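Local coordinates for plasmodesmata-located protein 8 (Arabidopsis thaliana, PDB 6GRF) that probably modulates cell-to-cell trafficking at plasmodesmata and carries two tandem DUF26 (Gnk2-homologous) domains in its extracellular part, at residues 156-161 with 165-170; 144-149 with 209-214; 29-34 with 60-65; 86-91 with 107-112. All coordinates share one frame; numbering follows the deposited sequence.

The four contacts divide evenly between the two DUF26 domains: contacts 3 and 4 lie in the first, contacts 1 and 2 in the second. Within each pair the contacts share a five-stranded antiparallel sheet. Contacts 1 and 2 have centres about 6 Å apart and are joined by the salt bridge from Lys157 NZ to Asp148 OD2, 2.7 Å; contact 1 is nested in the chain loop that contact 2 closes. Contacts 3 and 4, centres about 9 Å apart, adjoin through neighbouring strands 62-68 and 105-110. Between the pairs, centres stand about 27 to 34 Å apart and nothing touches. A bound N-acetylglucosamine lies about 12 Å from the side chain of Val62 in contact 3.

Contact 1. Residues 156-161 with 165-170; sequences YKVSRS and EGYAQC
Tyr156 and Tyr167 set their rings nearly parallel, with planes at 17°, but slid so far apart that they barely overlap: the centroids are 5.8 Å from each other. The touch is made by one flank of each ring, Tyr156 CD2 meeting Tyr167 CE2 at 3.6 Å, while the Tyr167 hydroxyl reaches the CB of Tyr156. The side chains leave their strands differently: CG of Tyr156 sits between its backbone N and carbonyl carbon (chi1 78°), whereas that of Tyr167 extends opposite the backbone N (chi1 -175°). Val158 continues the same face, laying CG2 against Tyr167 CD2 at 3.9 Å and in the plane of the Tyr156 ring at its edge. Farther along, Arg160 and Glu165 run side by side in the same direction. In one of two Glu165 conformers, Arg160 NH2 lies 2.9 Å from Glu165 OE2 in a salt bridge, with Glu165 CD over one guanidinium face; the other leaves this pairing doubtful. On the reverse face, Lys157 NZ and Ser159 OG both engage Asp148 of helix 136-149, so the hairpin is tied to the helix beneath it. Two reciprocal backbone pairs, Lys157 with Ala168 and Ser159 with Gly166, hold the register; Gly166 N to Ser159 O is 2.8 Å. These alternating hydrogen-bonded and non-hydrogen-bonded pairs define an antiparallel beta hairpin, whose strand 156-161 forms one outer edge of the five-stranded DUF26 sheet.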
loop_
_atom_site.group_PDB
_atom_site.type_symbol
_atom_site.label_atom_id
_atom_site.label_comp_id
_atom_site.label_asym_id
_atom_site.label_seq_id
_atom_site.Cartn_x
_atom_site.Cartn_y
_atom_site.Cartn_z
ATOM N N TYR A 156 -0.468 -4.916 -10.992
ATOM C CA TYR A 156 0.731 -5.443 -10.399
ATOM C C TYR A 156 1.615 -5.995 -11.520
ATOM O O TYR A 156 1.144 -6.249 -12.636
ATOM C CB TYR A 156 0.385 -6.514 -9.356
ATOM C CG TYR A 156 0.018 -7.860 -9.938
ATOM C CD1 TYR A 156 -1.254 -8.108 -10.434
ATOM C CD2 TYR A 156 0.950 -8.879 -10.026
ATOM C CE1 TYR A 156 -1.600 -9.334 -10.981
ATOM C CE2 TYR A 156 0.621 -10.109 -10.569
ATOM C CZ TYR A 156 -0.652 -10.337 -11.055
ATOM O OH TYR A 156 -0.973 -11.547 -11.597
ATOM N N LYS A 157 2.897 -6.166 -11.189
ATOM C CA LYS A 157 3.865 -6.869 -12.035
ATOM C C LYS A 157 4.710 -7.758 -11.131
ATOM O O LYS A 157 5.106 -7.334 -10.058
ATOM C CB LYS A 157 4.724 -5.870 -12.814
ATOM C CG LYS A 157 5.745 -6.465 -13.785
ATOM C CD LYS A 157 5.161 -6.764 -15.149
ATOM C CE LYS A 157 6.179 -7.190 -16.185
ATOM N NZ LYS A 157 6.817 -8.475 -15.802
ATOM N N VAL A 158 4.915 -9.003 -11.580
ATOM C CA VAL A 158 5.924 -9.916 -11.063
ATOM C C VAL A 158 7.066 -9.920 -12.081
ATOM O O VAL A 158 6.801 -10.056 -13.278
ATOM C CB VAL A 158 5.367 -11.336 -10.892
ATOM C CG1 VAL A 158 6.482 -12.334 -10.639
ATOM C CG2 VAL A 158 4.310 -11.419 -9.805
ATOM N N SER A 159 8.307 -9.752 -11.609
ATOM C CA SER A 159 9.457 -9.755 -12.500
ATOM C C SER A 159 10.602 -10.612 -11.939
ATOM O O SER A 159 10.760 -10.741 -10.744
ATOM C CB SER A 159 9.900 -8.353 -12.780
ATOM O OG SER A 159 10.834 -8.356 -13.852
ATOM N N ARG A 160 11.423 -11.160 -12.843
ATOM C CA ARG A 160 12.411 -12.171 -12.509
ATOM C C ARG A 160 13.550 -12.077 -13.537
ATOM O O ARG A 160 13.321 -11.898 -14.720
ATOM C CB ARG A 160 11.714 -13.535 -12.475
ATOM C CG ARG A 160 12.534 -14.695 -11.923
ATOM C CD ARG A 160 11.765 -16.020 -11.942
ATOM N NE ARG A 160 10.731 -16.162 -10.911
ATOM C CZ ARG A 160 9.457 -15.755 -11.023
ATOM N NH1 ARG A 160 9.049 -15.114 -12.106
ATOM N NH2 ARG A 160 8.586 -15.990 -10.050
ATOM N N SER A 161 14.784 -12.107 -13.046
ATOM C CA SER A 161 15.961 -12.171 -13.884
ATOM C C SER A 161 17.044 -12.870 -13.072
ATOM O O SER A 161 17.477 -12.332 -12.054
ATOM C CB SER A 161 16.390 -10.795 -14.324
ATOM O OG SER A 161 17.646 -10.818 -14.978
ATOM N N GLU A 165 14.106 -11.556 -8.005
ATOM C CA GLU A 165 12.654 -11.481 -8.171
ATOM C C GLU A 165 12.174 -10.135 -7.622
ATOM O O GLU A 165 12.770 -9.604 -6.686
ATOM C CB GLU A 165 11.922 -12.587 -7.403
ATOM C CG GLU A 165 11.563 -13.816 -8.230
ATOM C CD GLU A 165 10.146 -14.334 -8.009
ATOM O OE1 GLU A 165 9.192 -13.565 -8.242
ATOM O OE2 GLU A 165 9.995 -15.507 -7.604
ATOM N N GLY A 166 11.090 -9.619 -8.205
ATOM C CA GLY A 166 10.492 -8.355 -7.817
ATOM C C GLY A 166 8.975 -8.379 -7.916
ATOM O O GLY A 166 8.410 -9.174 -8.631
ATOM N N TYR A 167 8.334 -7.472 -7.174
ATOM C CA TYR A 167 6.891 -7.295 -7.168
ATOM C C TYR A 167 6.612 -5.803 -6.974
ATOM O O TYR A 167 7.261 -5.143 -6.143
ATOM C CB TYR A 167 6.231 -8.142 -6.078
ATOM C CG TYR A 167 4.729 -8.089 -6.094
ATOM C CD1 TYR A 167 4.042 -7.029 -5.517
ATOM C CD2 TYR A 167 3.989 -9.071 -6.732
ATOM C CE1 TYR A 167 2.660 -6.953 -5.563
ATOM C CE2 TYR A 167 2.604 -9.010 -6.784
ATOM C CZ TYR A 167 1.940 -7.954 -6.187
ATOM O OH TYR A 167 0.581 -7.884 -6.223
ATOM N N ALA A 168 5.720 -5.272 -7.802
ATOM C CA ALA A 168 5.227 -3.905 -7.647
ATOM C C ALA A 168 3.710 -3.874 -7.849
ATOM O O ALA A 168 3.154 -4.672 -8.596
ATOM C CB ALA A 168 5.911 -2.969 -8.609
ATOM N N GLN A 169 3.076 -2.925 -7.158
ATOM C CA GLN A 169 1.623 -2.765 -7.134
ATOM C C GLN A 169 1.347 -1.260 -7.066
ATOM O O GLN A 169 1.969 -0.564 -6.265
ATOM C CB GLN A 169 1.058 -3.547 -5.942
ATOM C CG GLN A 169 -0.398 -3.256 -5.576
ATOM C CD GLN A 169 -1.363 -4.298 -6.090
ATOM O OE1 GLN A 169 -2.164 -4.029 -6.988
ATOM N NE2 GLN A 169 -1.288 -5.500 -5.546
ATOM N N CYS A 170 0.484 -0.780 -7.970
ATOM C CA CYS A 170 -0.129 0.555 -7.878
ATOM C C CYS A 170 -1.525 0.448 -7.263
ATOM O O CYS A 170 -2.309 -0.432 -7.648
ATOM C CB CYS A 170 -0.267 1.202 -9.246
ATOM S SG CYS A 170 1.300 1.883 -9.835
#

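Contact 2. Residues 144-149 with 209-214; sequences DVLSDL and ARYWGS
Leu146 and Tyr211 make the apolar side-chain contact between helix 136-149 and strand 207-213. Leu146 CD2 approaches Tyr211 CD2 to 4.3 Å, oblique to the ring; the CA atoms of the two residues are 7.8 Å apart, so the side chains span the gap between helix and sheet. A second kind of packing sets a side chain against the backbone. Leu149 CG lies opposite its carbonyl carbon and beside its backbone N (chi1 -68°), and from there CD1 comes within 3.9 Å of Arg210 O, while the side chain of Arg210 leaves on the other face of the strand. This is helix-on-sheet packing of the DUF26 fold, in which helices 136-149 and 176-193 lie against one face of the antiparallel sheet: Leu146 also touches Val187 and Leu190, and Leu149 also touches Ala168. Polar bonding fastens the outer end of the buried tyrosine. Tyr211 OH hydrogen-bonds with Ala197 O and with Arg142 NH2, the latter one turn before Leu146 on the same helix, so the ring is held by packing near its base and by two partners at its hydroxyl. Within the helix, Leu149 N bonds to Val145 O at 3.0 Å.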
loop_
_atom_site.group_PDB
_atom_site.type_symbol
_atom_site.label_atom_id
_atom_site.label_comp_id
_atom_site.label_asym_id
_atom_site.label_seq_id
_atom_site.Cartn_x
_atom_site.Cartn_y
_atom_site.Cartn_z
ATOM N N ASP A 144 17.557 -4.804 -14.085
ATOM C CA ASP A 144 16.609 -5.288 -15.101
ATOM C C ASP A 144 15.218 -5.521 -14.478
ATOM O O ASP A 144 14.204 -5.214 -15.085
ATOM C CB ASP A 144 17.083 -6.572 -15.781
ATOM C CG ASP A 144 18.406 -6.443 -16.514
ATOM O OD1 ASP A 144 18.696 -5.357 -17.045
ATOM O OD2 ASP A 144 19.131 -7.447 -16.559
ATOM N N VAL A 145 15.180 -6.086 -13.273
ATOM C CA VAL A 145 13.925 -6.392 -12.595
ATOM C C VAL A 145 13.180 -5.087 -12.263
ATOM O O VAL A 145 11.997 -4.966 -12.564
ATOM C CB VAL A 145 14.184 -7.258 -11.349
ATOM C CG1 VAL A 145 13.059 -7.189 -10.335
ATOM C CG2 VAL A 145 14.449 -8.695 -11.747
ATOM N N LEU A 146 13.890 -4.123 -11.672
ATOM C CA LEU A 146 13.307 -2.856 -11.233
ATOM C C LEU A 146 12.847 -2.048 -12.446
ATOM O O LEU A 146 11.830 -1.367 -12.383
ATOM C CB LEU A 146 14.326 -2.074 -10.398
ATOM C CG LEU A 146 14.622 -2.644 -9.012
ATOM C CD1 LEU A 146 15.555 -1.724 -8.252
ATOM C CD2 LEU A 146 13.349 -2.873 -8.214
ATOM N N SER A 147 13.581 -2.158 -13.555
ATOM C CA SER A 147 13.208 -1.472 -14.774
ATOM C C SER A 147 11.881 -2.026 -15.325
ATOM O O SER A 147 11.047 -1.280 -15.854
ATOM C CB SER A 147 14.296 -1.552 -15.795
ATOM O OG SER A 147 13.797 -1.114 -17.045
ATOM N N ASP A 148 11.697 -3.341 -15.220
ATOM C CA ASP A 148 10.491 -3.995 -15.689
ATOM C C ASP A 148 9.293 -3.619 -14.791
ATOM O O ASP A 148 8.214 -3.373 -15.305
ATOM C CB ASP A 148 10.699 -5.505 -15.755
ATOM C CG ASP A 148 9.523 -6.257 -16.348
ATOM O OD1 ASP A 148 8.828 -5.692 -17.217
ATOM O OD2 ASP A 148 9.291 -7.383 -15.907
ATOM N N LEU A 149 9.501 -3.588 -13.467
ATOM C CA LEU A 149 8.468 -3.219 -12.473
ATOM C C LEU A 149 7.917 -1.817 -12.782
ATOM O O LEU A 149 6.695 -1.604 -12.748
ATOM C CB LEU A 149 9.048 -3.263 -11.051
ATOM C CG LEU A 149 9.426 -4.635 -10.487
ATOM C CD1 LEU A 149 9.794 -4.529 -9.013
ATOM C CD2 LEU A 149 8.335 -5.675 -10.667
ATOM N N ALA A 209 6.885 -1.346 -4.197
ATOM C CA ALA A 209 7.762 -2.192 -4.963
ATOM C C ALA A 209 8.745 -2.867 -4.005
ATOM O O ALA A 209 9.202 -2.241 -3.047
ATOM C CB ALA A 209 8.471 -1.370 -6.003
ATOM N N ARG A 210 9.012 -4.152 -4.275
ATOM C CA ARG A 210 9.868 -5.024 -3.477
ATOM C C ARG A 210 10.763 -5.800 -4.442
ATOM O O ARG A 210 10.344 -6.132 -5.519
ATOM C CB ARG A 210 9.108 -6.114 -2.703
ATOM C CG ARG A 210 7.974 -5.643 -1.810
ATOM C CD ARG A 210 7.598 -6.633 -0.712
ATOM N NE ARG A 210 6.714 -7.690 -1.180
ATOM C CZ ARG A 210 7.131 -8.837 -1.710
ATOM N NH1 ARG A 210 8.430 -9.089 -1.771
ATOM N NH2 ARG A 210 6.254 -9.714 -2.180
ATOM N N TYR A 211 11.974 -6.123 -4.008
ATOM C CA TYR A 211 12.784 -7.138 -4.701
ATOM C C TYR A 211 13.490 -7.984 -3.640
ATOM O O TYR A 211 13.687 -7.539 -2.514
ATOM C CB TYR A 211 13.779 -6.507 -5.683
ATOM C CG TYR A 211 14.962 -5.886 -4.992
ATOM C CD1 TYR A 211 16.048 -6.654 -4.604
ATOM C CD2 TYR A 211 14.955 -4.549 -4.637
ATOM C CE1 TYR A 211 17.107 -6.103 -3.908
ATOM C CE2 TYR A 211 16.019 -3.975 -3.964
ATOM C CZ TYR A 211 17.098 -4.756 -3.599
ATOM O OH TYR A 211 18.141 -4.196 -2.926
ATOM N N TRP A 212 13.865 -9.205 -4.038
ATOM C CA TRP A 212 14.570 -10.143 -3.178
ATOM C C TRP A 212 15.378 -11.136 -4.040
ATOM O O TRP A 212 15.073 -11.366 -5.214
ATOM C CB TRP A 212 13.568 -10.824 -2.233
ATOM C CG TRP A 212 12.568 -11.679 -2.941
ATOM C CD1 TRP A 212 12.665 -13.021 -3.149
ATOM C CD2 TRP A 212 11.340 -11.271 -3.571
ATOM N NE1 TRP A 212 11.585 -13.478 -3.851
ATOM C CE2 TRP A 212 10.747 -12.429 -4.114
ATOM C CE3 TRP A 212 10.670 -10.050 -3.718
ATOM C CZ2 TRP A 212 9.535 -12.406 -4.803
ATOM C CZ3 TRP A 212 9.474 -10.024 -4.404
ATOM C CH2 TRP A 212 8.913 -11.187 -4.939
ATOM N N GLY A 213 16.450 -11.679 -3.459
ATOM C CA GLY A 213 17.202 -12.798 -4.037
ATOM C C GLY A 213 16.531 -14.122 -3.709
ATOM O O GLY A 213 15.965 -14.279 -2.622
ATOM N N SER A 214 16.588 -15.072 -4.653
ATOM C CA SER A 214 15.960 -16.404 -4.528
ATOM C C SER A 214 16.858 -17.358 -3.723
ATOM O O SER A 214 16.592 -17.598 -2.528
ATOM C CB SER A 214 15.618 -16.977 -5.881
ATOM O OG SER A 214 14.631 -16.190 -6.524
#

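Contact 3. Residues 29-34 with 60-65; sequences DTFLSS and SAVFGL
At the edge of the Phe31 ring, near its plane, lies Leu65 N, 3.9 Å from Phe31 CZ; Gly64 CA and Val62 CG1 approach obliquely. Gly64 CA is 3.5 Å from Phe31 CE1, and Gly64 C is 3.6 Å from that same ring carbon, so the far end of the phenyl group rests directly on main chain. Gly64 has no side chain, and the ring end lies directly against its CA and C. Closer to the root of the aromatic side chain, Val62 CG1 touches both Phe31 CB and Phe31 CG, each at 4.1 Å, and the two side chains cross at about a right angle. Phe31 CG stands opposite the backbone N (chi1 163°), which carries the ring from the helix across to the strand.

In the first DUF26 domain this is the seam between helix 23-39 and the antiparallel sheet. The axes of the short segments, helix 29-34 and strand 62-65, run at 20° to each other and approach to 9.1 Å, a separation bridged chiefly by the one phenyl group. Tyr109 of adjacent strand 105-110 touches both Phe31 and Val62, so the ring is shared between two strands. Val62 also packs on Phe24 and Asn27 of the helix, and Asn27 ND2 hydrogen-bonds with Ser60 O just ahead of the strand. On the strand's opposite face Leu65 meets Phe106, Phe44 and Phe114.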
loop_
_atom_site.group_PDB
_atom_site.type_symbol
_atom_site.label_atom_id
_atom_site.label_comp_id
_atom_site.label_asym_id
_atom_site.label_seq_id
_atom_site.Cartn_x
_atom_site.Cartn_y
_atom_site.Cartn_z
ATOM N N ASP A 29 -17.423 4.481 10.706
ATOM C CA ASP A 29 -17.982 3.121 10.846
ATOM C C ASP A 29 -18.616 2.681 9.522
ATOM O O ASP A 29 -18.445 1.544 9.102
ATOM C CB ASP A 29 -19.058 3.006 11.932
ATOM C CG ASP A 29 -18.541 3.013 13.360
ATOM O OD1 ASP A 29 -17.322 2.832 13.548
ATOM O OD2 ASP A 29 -19.377 3.201 14.287
ATOM N N THR A 30 -19.388 3.586 8.915
ATOM C CA THR A 30 -20.106 3.333 7.678
ATOM C C THR A 30 -19.104 2.990 6.572
ATOM O O THR A 30 -19.317 2.049 5.791
ATOM C CB THR A 30 -20.949 4.550 7.278
ATOM O OG1 THR A 30 -21.942 4.723 8.285
ATOM C CG2 THR A 30 -21.605 4.405 5.922
ATOM N N PHE A 31 -18.026 3.780 6.509
ATOM C CA PHE A 31 -16.954 3.540 5.582
ATOM C C PHE A 31 -16.408 2.117 5.762
ATOM O O PHE A 31 -16.365 1.371 4.803
ATOM C CB PHE A 31 -15.833 4.557 5.765
ATOM C CG PHE A 31 -14.532 4.134 5.133
ATOM C CD1 PHE A 31 -14.368 4.190 3.762
ATOM C CD2 PHE A 31 -13.484 3.671 5.909
ATOM C CE1 PHE A 31 -13.174 3.791 3.178
ATOM C CE2 PHE A 31 -12.291 3.274 5.323
ATOM C CZ PHE A 31 -12.138 3.344 3.962
ATOM N N LEU A 32 -16.007 1.752 6.987
ATOM C CA LEU A 32 -15.341 0.449 7.241
ATOM C C LEU A 32 -16.303 -0.700 6.922
ATOM O O LEU A 32 -15.919 -1.695 6.352
ATOM C CB LEU A 32 -14.851 0.375 8.687
ATOM C CG LEU A 32 -13.717 1.340 9.043
ATOM C CD1 LEU A 32 -13.410 1.270 10.528
ATOM C CD2 LEU A 32 -12.461 1.053 8.229
ATOM N N SER A 33 -17.571 -0.523 7.283
ATOM C CA SER A 33 -18.615 -1.455 6.950
ATOM C C SER A 33 -18.707 -1.653 5.422
ATOM O O SER A 33 -18.914 -2.765 4.962
ATOM C CB SER A 33 -19.915 -0.984 7.542
ATOM O OG SER A 33 -20.980 -1.762 7.047
ATOM N N SER A 34 -18.564 -0.571 4.644
ATOM C CA SER A 34 -18.654 -0.602 3.163
ATOM C C SER A 34 -17.461 -1.360 2.568
ATOM O O SER A 34 -17.600 -2.050 1.574
ATOM C CB SER A 34 -18.715 0.783 2.572
ATOM O OG SER A 34 -19.960 1.391 2.854
ATOM N N SER A 60 -17.065 15.892 9.982
ATOM C CA SER A 60 -16.278 15.728 8.797
ATOM C C SER A 60 -16.685 14.474 8.010
ATOM O O SER A 60 -17.119 13.447 8.555
ATOM C CB SER A 60 -14.810 15.684 9.146
ATOM O OG SER A 60 -14.432 16.834 9.886
ATOM N N ALA A 61 -16.494 14.598 6.697
ATOM C CA ALA A 61 -16.589 13.537 5.757
ATOM C C ALA A 61 -15.404 12.579 5.944
ATOM O O ALA A 61 -14.369 12.943 6.502
ATOM C CB ALA A 61 -16.606 14.130 4.375
ATOM N N VAL A 62 -15.601 11.335 5.502
ATOM C CA VAL A 62 -14.546 10.337 5.407
ATOM C C VAL A 62 -14.300 10.031 3.930
ATOM O O VAL A 62 -15.252 9.869 3.166
ATOM C CB VAL A 62 -14.902 9.034 6.139
ATOM C CG1 VAL A 62 -13.765 8.030 6.029
ATOM C CG2 VAL A 62 -15.259 9.273 7.587
ATOM N N PHE A 63 -13.018 9.915 3.574
ATOM C CA PHE A 63 -12.565 9.484 2.271
ATOM C C PHE A 63 -11.599 8.321 2.492
ATOM O O PHE A 63 -10.754 8.391 3.377
ATOM C CB PHE A 63 -11.826 10.600 1.527
ATOM C CG PHE A 63 -12.619 11.862 1.290
ATOM C CD1 PHE A 63 -13.470 11.976 0.205
ATOM C CD2 PHE A 63 -12.490 12.952 2.142
ATOM C CE1 PHE A 63 -14.183 13.148 -0.014
ATOM C CE2 PHE A 63 -13.213 14.118 1.931
ATOM C CZ PHE A 63 -14.050 14.215 0.845
ATOM N N GLY A 64 -11.749 7.256 1.713
ATOM C CA GLY A 64 -10.894 6.114 1.904
ATOM C C GLY A 64 -10.930 5.159 0.734
ATOM O O GLY A 64 -11.726 5.326 -0.182
ATOM N N LEU A 65 -10.033 4.163 0.796
ATOM C CA LEU A 65 -9.951 3.093 -0.175
ATOM C C LEU A 65 -9.298 1.866 0.471
ATOM O O LEU A 65 -8.745 1.932 1.578
ATOM C CB LEU A 65 -9.172 3.571 -1.409
ATOM C CG LEU A 65 -7.771 4.150 -1.176
ATOM C CD1 LEU A 65 -6.760 3.096 -0.756
ATOM C CD2 LEU A 65 -7.286 4.854 -2.419
#

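Contact 4. Residues 86-91 with 107-112; sequences DQITLI and LRYETN
Leu107 and Ile88 open the contact where strand 105-110 faces helix 74-91. Leu107 CD2 meets Ile88 CG2 at 3.8 Å and Ile88 CD1 at 4.1 Å, so one methyl of the leucine lies against both branches of the isoleucine. The extended arm of Ile88, its CG1 opposite the backbone N (chi1 -158°), carries CD1 onward to within 4.0 Å of Leu107 O.

Arg108 turns to the other face. There its NE donates to Glu110 OE1 at 3.1 Å in a nearly straight bond, 165° at the hydrogen. The oxygen lies in the guanidinium plane, yet the nitrogen stands well above the carboxylate plane; this salt bridge links residues two apart on one strand. The guanidinium also makes a cation-pi contact with Phe114.

Tyr109 returns to the helix side and receives the tip of Ile88: CD1 is 4.1 Å from Tyr109 CE2, oblique to the ring. With CG between the backbone N and carbonyl carbon (chi1 73°), the ring leads its hydroxyl to a water lying in the ring plane at its edge, 2.6 Å from Tyr109 OH. That water makes a weak bond to Ile88 O. The hydroxyl additionally hydrogen-bonds with Arg28 NE and Ser95 O, so several partners fix the end of this buried ring.

Around this junction, Ile88 also packs on Ala98 and Leu100 of neighbouring strand 98-102, while helix 23-39 supplies Val35 to Leu107 and Leu32 to Thr89, placing strand 105-110 beneath both helices of the first DUF26 domain.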
loop_
_atom_site.group_PDB
_atom_site.type_symbol
_atom_site.label_atom_id
_atom_site.label_comp_id
_atom_site.label_asym_id
_atom_site.label_seq_id
_atom_site.Cartn_x
_atom_site.Cartn_y
_atom_site.Cartn_z
ATOM N N ASP A 86 -10.380 -4.623 11.588
ATOM C CA ASP A 86 -10.204 -4.839 13.006
ATOM C C ASP A 86 -8.869 -4.236 13.456
ATOM O O ASP A 86 -8.810 -3.520 14.431
ATOM C CB ASP A 86 -10.301 -6.323 13.347
ATOM C CG ASP A 86 -11.698 -6.880 13.132
ATOM O OD1 ASP A 86 -12.660 -6.244 13.630
ATOM O OD2 ASP A 86 -11.818 -7.937 12.464
ATOM N N GLN A 87 -7.794 -4.520 12.727
ATOM C CA GLN A 87 -6.464 -4.079 13.152
ATOM C C GLN A 87 -6.367 -2.545 13.153
ATOM O O GLN A 87 -5.774 -1.979 14.061
ATOM C CB GLN A 87 -5.383 -4.704 12.265
ATOM C CG GLN A 87 -3.970 -4.199 12.546
ATOM C CD GLN A 87 -3.322 -4.757 13.791
ATOM O OE1 GLN A 87 -3.856 -5.628 14.478
ATOM N NE2 GLN A 87 -2.132 -4.260 14.090
ATOM N N ILE A 88 -6.905 -1.885 12.121
ATOM C CA ILE A 88 -6.682 -0.447 11.953
ATOM C C ILE A 88 -7.356 0.299 13.113
ATOM O O ILE A 88 -6.826 1.304 13.602
ATOM C CB ILE A 88 -7.132 0.074 10.572
ATOM C CG1 ILE A 88 -6.417 1.381 10.220
ATOM C CG2 ILE A 88 -8.644 0.241 10.484
ATOM C CD1 ILE A 88 -6.693 1.888 8.821
ATOM N N THR A 89 -8.504 -0.223 13.564
ATOM C CA THR A 89 -9.221 0.290 14.748
ATOM C C THR A 89 -8.356 0.091 15.998
ATOM O O THR A 89 -8.296 0.969 16.843
ATOM C CB THR A 89 -10.596 -0.381 14.884
ATOM O OG1 THR A 89 -11.373 -0.029 13.739
ATOM C CG2 THR A 89 -11.333 0.008 16.147
ATOM N N LEU A 90 -7.691 -1.069 16.083
ATOM C CA LEU A 90 -6.868 -1.471 17.229
ATOM C C LEU A 90 -5.649 -0.548 17.385
ATOM O O LEU A 90 -5.397 -0.056 18.481
ATOM C CB LEU A 90 -6.430 -2.933 17.050
ATOM C CG LEU A 90 -5.945 -3.651 18.312
ATOM C CD1 LEU A 90 -6.221 -5.152 18.235
ATOM C CD2 LEU A 90 -4.463 -3.398 18.564
ATOM N N ILE A 91 -4.871 -0.344 16.314
ATOM C CA ILE A 91 -3.612 0.430 16.433
ATOM C C ILE A 91 -3.881 1.935 16.324
ATOM O O ILE A 91 -3.029 2.711 16.716
ATOM C CB ILE A 91 -2.528 -0.016 15.429
ATOM C CG1 ILE A 91 -2.959 0.174 13.972
ATOM C CG2 ILE A 91 -2.090 -1.444 15.712
ATOM C CD1 ILE A 91 -1.802 0.194 12.996
ATOM N N LEU A 107 -5.383 -0.622 3.541
ATOM C CA LEU A 107 -6.596 0.106 3.907
ATOM C C LEU A 107 -6.214 1.522 4.329
ATOM O O LEU A 107 -5.281 1.698 5.089
ATOM C CB LEU A 107 -7.260 -0.645 5.057
ATOM C CG LEU A 107 -8.545 -0.028 5.591
ATOM C CD1 LEU A 107 -9.628 -0.023 4.519
ATOM C CD2 LEU A 107 -9.009 -0.780 6.815
ATOM N N ARG A 108 -6.968 2.520 3.856
ATOM C CA ARG A 108 -6.666 3.920 4.150
ATOM C C ARG A 108 -7.961 4.734 4.241
ATOM O O ARG A 108 -8.867 4.568 3.437
ATOM C CB ARG A 108 -5.781 4.518 3.055
ATOM C CG ARG A 108 -5.298 5.931 3.334
ATOM C CD ARG A 108 -4.414 6.473 2.224
ATOM N NE ARG A 108 -3.983 7.838 2.490
ATOM C CZ ARG A 108 -3.416 8.647 1.593
ATOM N NH1 ARG A 108 -3.023 8.183 0.417
ATOM N NH2 ARG A 108 -3.262 9.932 1.874
ATOM N N TYR A 109 -7.992 5.660 5.195
ATOM C CA TYR A 109 -9.028 6.667 5.233
ATOM C C TYR A 109 -8.465 7.963 5.818
ATOM O O TYR A 109 -7.524 7.946 6.597
ATOM C CB TYR A 109 -10.233 6.148 6.018
ATOM C CG TYR A 109 -10.006 6.069 7.505
ATOM C CD1 TYR A 109 -10.142 7.202 8.296
ATOM C CD2 TYR A 109 -9.682 4.873 8.127
ATOM C CE1 TYR A 109 -9.935 7.159 9.661
ATOM C CE2 TYR A 109 -9.476 4.811 9.499
ATOM C CZ TYR A 109 -9.594 5.962 10.262
ATOM O OH TYR A 109 -9.403 5.960 11.611
ATOM N N GLU A 110 -9.067 9.087 5.416
ATOM C CA GLU A 110 -8.731 10.404 5.941
ATOM C C GLU A 110 -9.966 11.312 5.863
ATOM O O GLU A 110 -10.973 10.960 5.240
ATOM C CB GLU A 110 -7.612 11.074 5.139
ATOM C CG GLU A 110 -6.665 10.125 4.440
ATOM C CD GLU A 110 -5.201 10.405 4.713
ATOM O OE1 GLU A 110 -4.478 9.452 5.110
ATOM O OE2 GLU A 110 -4.793 11.572 4.521
ATOM N N THR A 111 -9.823 12.512 6.434
ATOM C CA THR A 111 -10.822 13.575 6.414
ATOM C C THR A 111 -10.633 14.477 5.188
ATOM O O THR A 111 -11.463 15.317 4.909
ATOM C CB THR A 111 -10.728 14.456 7.666
ATOM O OG1 THR A 111 -9.417 15.023 7.708
ATOM C CG2 THR A 111 -11.006 13.702 8.946
ATOM N N ASN A 112 -9.504 14.334 4.488
ATOM C CA ASN A 112 -9.223 15.122 3.273
ATOM C C ASN A 112 -9.371 14.206 2.053
ATOM O O ASN A 112 -9.110 13.007 2.127
ATOM C CB ASN A 112 -7.829 15.764 3.271
ATOM C CG ASN A 112 -7.259 16.010 4.655
ATOM O OD1 ASN A 112 -7.704 16.912 5.370
ATOM N ND2 ASN A 112 -6.277 15.203 5.040
HETATM O O HOH W 1 -8.568 3.636 12.408
#